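Local coordinates for protein tumor necrosis factor ligand superfamily member 13 (Mus musculus, PDB 1U5X) that acts as a secreted homotrimeric cytokine of the tumour necrosis factor family that binds the receptors TACI and BCMA, seen here as its TNF domain, at residues 68-73 and 99-104; 26-31 and 133-138. All coordinates share one frame; numbering follows the deposited sequence.

Interaction 1: 68-73 and 99-104; sequences MGQVVS and NSCYSA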
loop_
_atom_site.group_PDB
_atom_site.type_symbol
_atom_site.label_atom_id
_atom_site.label_comp_id
_atom_site.label_asym_id
_atom_site.label_seq_id
_atom_site.Cartn_x
_atom_site.Cartn_y
_atom_site.Cartn_z
ATOM N N MET A 68 -3.397 -3.732 16.976
ATOM C CA MET A 68 -3.981 -4.688 16.060
ATOM C C MET A 68 -3.117 -4.800 14.815
ATOM O O MET A 68 -2.396 -3.891 14.476
ATOM C CB MET A 68 -5.370 -4.242 15.644
ATOM C CG MET A 68 -6.366 -4.156 16.804
ATOM S SD MET A 68 -6.486 -5.660 17.809
ATOM C CE MET A 68 -7.086 -6.886 16.591
ATOM N N GLY A 69 -3.218 -5.923 14.132
ATOM C CA GLY A 69 -2.509 -6.101 12.891
ATOM C C GLY A 69 -2.635 -7.507 12.359
ATOM O O GLY A 69 -2.876 -8.459 13.094
ATOM N N GLN A 70 -2.401 -7.635 11.079
ATOM C CA GLN A 70 -2.524 -8.918 10.418
ATOM C C GLN A 70 -1.159 -9.403 9.995
ATOM O O GLN A 70 -0.282 -8.617 9.733
ATOM C CB GLN A 70 -3.463 -8.867 9.233
ATOM C CG GLN A 70 -2.940 -8.182 7.993
ATOM C CD GLN A 70 -3.316 -6.746 7.966
ATOM O OE1 GLN A 70 -3.503 -6.108 9.042
ATOM N NE2 GLN A 70 -3.434 -6.202 6.757
ATOM N N VAL A 71 -1.012 -10.716 9.910
ATOM C CA VAL A 71 0.208 -11.359 9.508
ATOM C C VAL A 71 -0.057 -12.263 8.322
ATOM O O VAL A 71 -0.916 -13.135 8.394
ATOM C CB VAL A 71 0.741 -12.247 10.656
ATOM C CG1 VAL A 71 2.149 -12.754 10.337
ATOM C CG2 VAL A 71 0.715 -11.503 11.998
ATOM N N VAL A 72 0.685 -12.066 7.241
ATOM C CA VAL A 72 0.548 -12.840 6.008
ATOM C C VAL A 72 1.748 -13.757 5.835
ATOM O O VAL A 72 2.877 -13.288 5.848
ATOM C CB VAL A 72 0.465 -11.901 4.770
ATOM C CG1 VAL A 72 0.333 -12.672 3.480
ATOM C CG2 VAL A 72 -0.721 -10.912 4.901
ATOM N N SER A 73 1.496 -15.067 5.718
ATOM C CA SER A 73 2.531 -16.094 5.712
ATOM C C SER A 73 2.329 -17.111 4.602
ATOM O O SER A 73 1.209 -17.278 4.075
ATOM C CB SER A 73 2.595 -16.846 7.049
ATOM O OG SER A 73 2.628 -15.978 8.157
ATOM N N ASN A 99 -9.487 1.920 12.306
ATOM C CA ASN A 99 -8.231 1.975 11.555
ATOM C C ASN A 99 -8.103 0.843 10.552
ATOM O O ASN A 99 -8.242 -0.314 10.920
ATOM C CB ASN A 99 -7.040 1.866 12.527
ATOM C CG ASN A 99 -6.670 3.184 13.185
ATOM O OD1 ASN A 99 -6.451 4.188 12.516
ATOM N ND2 ASN A 99 -6.547 3.170 14.521
ATOM N N SER A 100 -7.791 1.172 9.294
ATOM C CA SER A 100 -7.412 0.180 8.315
ATOM C C SER A 100 -5.899 -0.021 8.417
ATOM O O SER A 100 -5.144 0.892 8.743
ATOM C CB SER A 100 -7.843 0.591 6.878
ATOM O OG SER A 100 -7.342 1.856 6.504
ATOM N N CYS A 101 -5.462 -1.238 8.165
ATOM C CA CYS A 101 -4.055 -1.573 8.149
ATOM C C CYS A 101 -3.785 -2.206 6.805
ATOM O O CYS A 101 -4.264 -3.287 6.523
ATOM C CB CYS A 101 -3.747 -2.529 9.303
ATOM S SG CYS A 101 -2.083 -2.397 9.915
ATOM N N TYR A 102 -3.022 -1.516 5.964
ATOM C CA TYR A 102 -2.669 -2.039 4.633
ATOM C C TYR A 102 -1.174 -2.357 4.575
ATOM O O TYR A 102 -0.348 -1.564 5.042
ATOM C CB TYR A 102 -2.987 -0.976 3.566
ATOM C CG TYR A 102 -2.674 -1.387 2.134
ATOM C CD1 TYR A 102 -1.374 -1.288 1.627
ATOM C CD2 TYR A 102 -3.656 -1.926 1.297
ATOM C CE1 TYR A 102 -1.062 -1.702 0.317
ATOM C CE2 TYR A 102 -3.329 -2.324 -0.016
ATOM C CZ TYR A 102 -2.072 -2.196 -0.497
ATOM O OH TYR A 102 -1.664 -2.566 -1.774
ATOM N N SER A 103 -0.828 -3.493 3.974
ATOM C CA SER A 103 0.578 -3.786 3.619
ATOM C C SER A 103 0.611 -4.653 2.393
ATOM O O SER A 103 -0.408 -5.241 1.994
ATOM C CB SER A 103 1.318 -4.426 4.810
ATOM O OG SER A 103 2.706 -4.618 4.541
ATOM N N ALA A 104 1.754 -4.683 1.745
ATOM C CA ALA A 104 1.894 -5.424 0.493
ATOM C C ALA A 104 3.371 -5.576 0.162
ATOM O O ALA A 104 4.216 -4.794 0.600
ATOM C CB ALA A 104 1.224 -4.670 -0.633
#

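Interaction 2: 26-31 and 133-138; sequences VMWQPV and TFLGFV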
loop_
_atom_site.group_PDB
_atom_site.type_symbol
_atom_site.label_atom_id
_atom_site.label_comp_id
_atom_site.label_asym_id
_atom_site.label_seq_id
_atom_site.Cartn_x
_atom_site.Cartn_y
_atom_site.Cartn_z
ATOM N N VAL A 26 -10.107 -15.000 8.307
ATOM C CA VAL A 26 -11.175 -14.578 7.437
ATOM C C VAL A 26 -11.437 -15.689 6.424
ATOM O O VAL A 26 -10.513 -16.230 5.824
ATOM C CB VAL A 26 -10.728 -13.292 6.702
ATOM C CG1 VAL A 26 -11.807 -12.779 5.759
ATOM C CG2 VAL A 26 -10.344 -12.227 7.727
ATOM N N MET A 27 -12.695 -16.050 6.259
ATOM C CA MET A 27 -13.100 -16.887 5.140
ATOM C C MET A 27 -13.218 -15.980 3.907
ATOM O O MET A 27 -13.935 -14.988 3.953
ATOM C CB MET A 27 -14.422 -17.556 5.467
ATOM C CG MET A 27 -14.349 -18.446 6.675
ATOM S SD MET A 27 -13.435 -19.909 6.292
ATOM C CE MET A 27 -14.754 -21.005 5.709
ATOM N N TRP A 28 -12.509 -16.315 2.832
ATOM C CA TRP A 28 -12.387 -15.452 1.639
ATOM C C TRP A 28 -13.247 -15.962 0.468
ATOM O O TRP A 28 -13.475 -17.178 0.331
ATOM C CB TRP A 28 -10.933 -15.373 1.179
ATOM C CG TRP A 28 -9.984 -14.774 2.182
ATOM C CD1 TRP A 28 -9.108 -15.451 2.978
ATOM C CD2 TRP A 28 -9.854 -13.390 2.530
ATOM N NE1 TRP A 28 -8.426 -14.574 3.785
ATOM C CE2 TRP A 28 -8.875 -13.305 3.548
ATOM C CE3 TRP A 28 -10.487 -12.211 2.108
ATOM C CZ2 TRP A 28 -8.500 -12.098 4.131
ATOM C CZ3 TRP A 28 -10.104 -11.003 2.692
ATOM C CH2 TRP A 28 -9.118 -10.961 3.690
ATOM N N GLN A 29 -13.745 -15.030 -0.348
ATOM C CA GLN A 29 -14.464 -15.342 -1.574
ATOM C C GLN A 29 -13.879 -14.460 -2.689
ATOM O O GLN A 29 -13.587 -13.271 -2.463
ATOM C CB GLN A 29 -15.975 -15.083 -1.448
ATOM C CG GLN A 29 -16.349 -13.654 -1.010
ATOM C CD GLN A 29 -17.837 -13.414 -0.921
ATOM O OE1 GLN A 29 -18.607 -14.051 -1.629
ATOM N NE2 GLN A 29 -18.252 -12.504 -0.036
ATOM N N PRO A 30 -13.659 -15.016 -3.871
ATOM C CA PRO A 30 -13.182 -14.203 -4.999
ATOM C C PRO A 30 -14.234 -13.283 -5.568
ATOM O O PRO A 30 -15.385 -13.696 -5.773
ATOM C CB PRO A 30 -12.773 -15.242 -6.040
ATOM C CG PRO A 30 -13.577 -16.426 -5.708
ATOM C CD PRO A 30 -13.775 -16.434 -4.236
ATOM N N VAL A 31 -13.837 -12.035 -5.834
ATOM C CA VAL A 31 -14.682 -11.137 -6.624
ATOM C C VAL A 31 -14.076 -10.756 -7.990
ATOM O O VAL A 31 -14.782 -10.251 -8.853
ATOM C CB VAL A 31 -15.099 -9.880 -5.816
ATOM C CG1 VAL A 31 -15.954 -10.272 -4.607
ATOM C CG2 VAL A 31 -13.935 -9.077 -5.399
ATOM N N THR A 133 -11.732 -4.687 4.173
ATOM C CA THR A 133 -10.912 -5.869 4.429
ATOM C C THR A 133 -10.854 -6.645 3.117
ATOM O O THR A 133 -11.877 -7.002 2.571
ATOM C CB THR A 133 -11.550 -6.704 5.530
ATOM O OG1 THR A 133 -11.582 -5.932 6.720
ATOM C CG2 THR A 133 -10.734 -7.905 5.881
ATOM N N PHE A 134 -9.649 -6.855 2.604
ATOM C CA PHE A 134 -9.459 -7.547 1.355
ATOM C C PHE A 134 -8.055 -8.106 1.229
ATOM O O PHE A 134 -7.163 -7.786 2.015
ATOM C CB PHE A 134 -9.866 -6.638 0.178
ATOM C CG PHE A 134 -9.183 -5.304 0.151
ATOM C CD1 PHE A 134 -7.897 -5.180 -0.336
ATOM C CD2 PHE A 134 -9.860 -4.157 0.553
ATOM C CE1 PHE A 134 -7.269 -3.939 -0.379
ATOM C CE2 PHE A 134 -9.224 -2.934 0.503
ATOM C CZ PHE A 134 -7.975 -2.822 0.022
ATOM N N LEU A 135 -7.894 -8.981 0.251
ATOM C CA LEU A 135 -6.658 -9.707 0.040
ATOM C C LEU A 135 -6.502 -9.924 -1.448
ATOM O O LEU A 135 -7.436 -10.359 -2.126
ATOM C CB LEU A 135 -6.717 -11.074 0.735
ATOM C CG LEU A 135 -5.480 -11.985 0.523
ATOM C CD1 LEU A 135 -4.235 -11.397 1.152
ATOM C CD2 LEU A 135 -5.779 -13.386 1.111
ATOM N N GLY A 136 -5.331 -9.619 -1.983
ATOM C CA GLY A 136 -5.148 -9.868 -3.393
ATOM C C GLY A 136 -3.752 -10.180 -3.871
ATOM O O GLY A 136 -2.770 -10.023 -3.158
ATOM N N PHE A 137 -3.703 -10.654 -5.119
ATOM C CA PHE A 137 -2.514 -11.199 -5.772
ATOM C C PHE A 137 -2.405 -10.732 -7.213
ATOM O O PHE A 137 -3.398 -10.749 -7.939
ATOM C CB PHE A 137 -2.581 -12.751 -5.851
ATOM C CG PHE A 137 -2.686 -13.462 -4.508
ATOM C CD1 PHE A 137 -3.865 -13.448 -3.790
ATOM C CD2 PHE A 137 -1.612 -14.161 -3.986
ATOM C CE1 PHE A 137 -3.951 -14.082 -2.588
ATOM C CE2 PHE A 137 -1.714 -14.815 -2.785
ATOM C CZ PHE A 137 -2.874 -14.756 -2.075
ATOM N N VAL A 138 -1.192 -10.417 -7.678
ATOM C CA VAL A 138 -0.926 -10.201 -9.083
ATOM C C VAL A 138 0.372 -10.917 -9.444
ATOM O O VAL A 138 1.449 -10.593 -8.909
ATOM C CB VAL A 138 -0.689 -8.713 -9.411
ATOM C CG1 VAL A 138 -0.401 -8.526 -10.925
ATOM C CG2 VAL A 138 -1.882 -7.866 -8.942
#

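Interaction 1: 68-73 and 99-104
Gln70 reaches across to Cys101 with its carboxamide, and this pair is the only one of the two segments to come within 4.5 Å. The amide nitrogen gives a hydrogen bond to the main-chain carbonyl of Cys101: NE2 lies 3.0 Å from Cys101 O, and the N-H...O angle of 177° makes the bond practically straight. The acceptor sits in the plane of the amide, so the bond helps fix the rotation of the group. Seen from the carbonyl the approach is different, for NE2 stands above the carbonyl plane, well off either lone pair. A second bond from NE2, to Ser57 OG, grips the same nitrogen. At the other branch of the amide, OE1 lies alongside the cysteine side chain, 3.6 Å from Cys101 CB and 4.1 Å from Cys101 SG; this oxygen is buried and has no hydrogen-bond partner in the model. The bend at chi2 (-93°) turns the amide out of the line of the chain and towards the strand. Cys101 SG, roughly anti to the backbone N (chi1 -151°), forms the disulfide with Cys86, whose backbone is in turn hydrogen-bonded to that of Gln70. The glutamine thus links segment 68-73 to strand 99-109 beside a disulfide, inside the jelly-roll beta-sandwich of the TNF homology domain.

Interaction 2: 26-31 and 133-138
The strand around Trp28 and the one around Leu135 face each other across the interior without pairing, their closest CA atoms, Trp28 CA and Leu135 CA, being 8.3 Å apart, and the contact is made by side chains and by the backbone of Phe134. The indole of Trp28 carries it. Leu135 CB sits over one face of the six-membered ring, 3.8 Å from the centroid and 11° off the ring normal, which meets the geometry of a CH-pi contact. The two side chains cross at about a right angle. Leu135 CG is anti to the backbone N (chi1 177°), and its branch CD2 continues over the pyrrole side of the indole, 3.9 Å from Trp28 NE1. On the opposite face Val26 CG1 lies 3.6 Å above the plane, over the ring centre, so the indole is clamped between two aliphatic groups. This two-sided packing belongs to the hydrophobic core of the TNF jelly roll, where strands 51-61 and 114-119 are neighbours: Leu135 touches Leu55 and Val117. Strand 7-16 pairs with both 24-34 and 134-139. The far end of the indole meets the start of strand 134-139. Trp28 CZ3 comes within 3.8 Å of Phe134 CA, and Trp28 CH2 lies 4.1 Å from Thr133 CG2, both approaching the ring obliquely. Thr133 offers its methyl to the tryptophan, while OG1, on the other branch, is hydrogen-bonded to Ser127 O and Leu60 N, so its polar end is satisfied within the protein. The CB of Phe134 points away from segment 26-31; its ring meets that of His9, and the side chain packs on Ala104 of the second subunit.

Overall arrangement
The two interactions lie in one jelly-roll domain, their centres about 13 Å apart, and both are buried. Interaction 2 joins segments 102 residues apart, one on the second strand and one on the last, and both segments of interaction 1 fall between them in sequence. Strand 51-61 connects them, pairing antiparallel with strand 99-109 of interaction 1 and with strand 134-139 of interaction 2. The two also touch directly, Tyr102 CE2 lying 4.3 Å from Phe134 CE1. Both reach the second subunit, and Tyr102 stacks edge-to-face with Tyr102 of each neighbouring subunit, so segments 99-104 and 133-138, which take part in the domain interior, also contribute to the interface of the homotrimer.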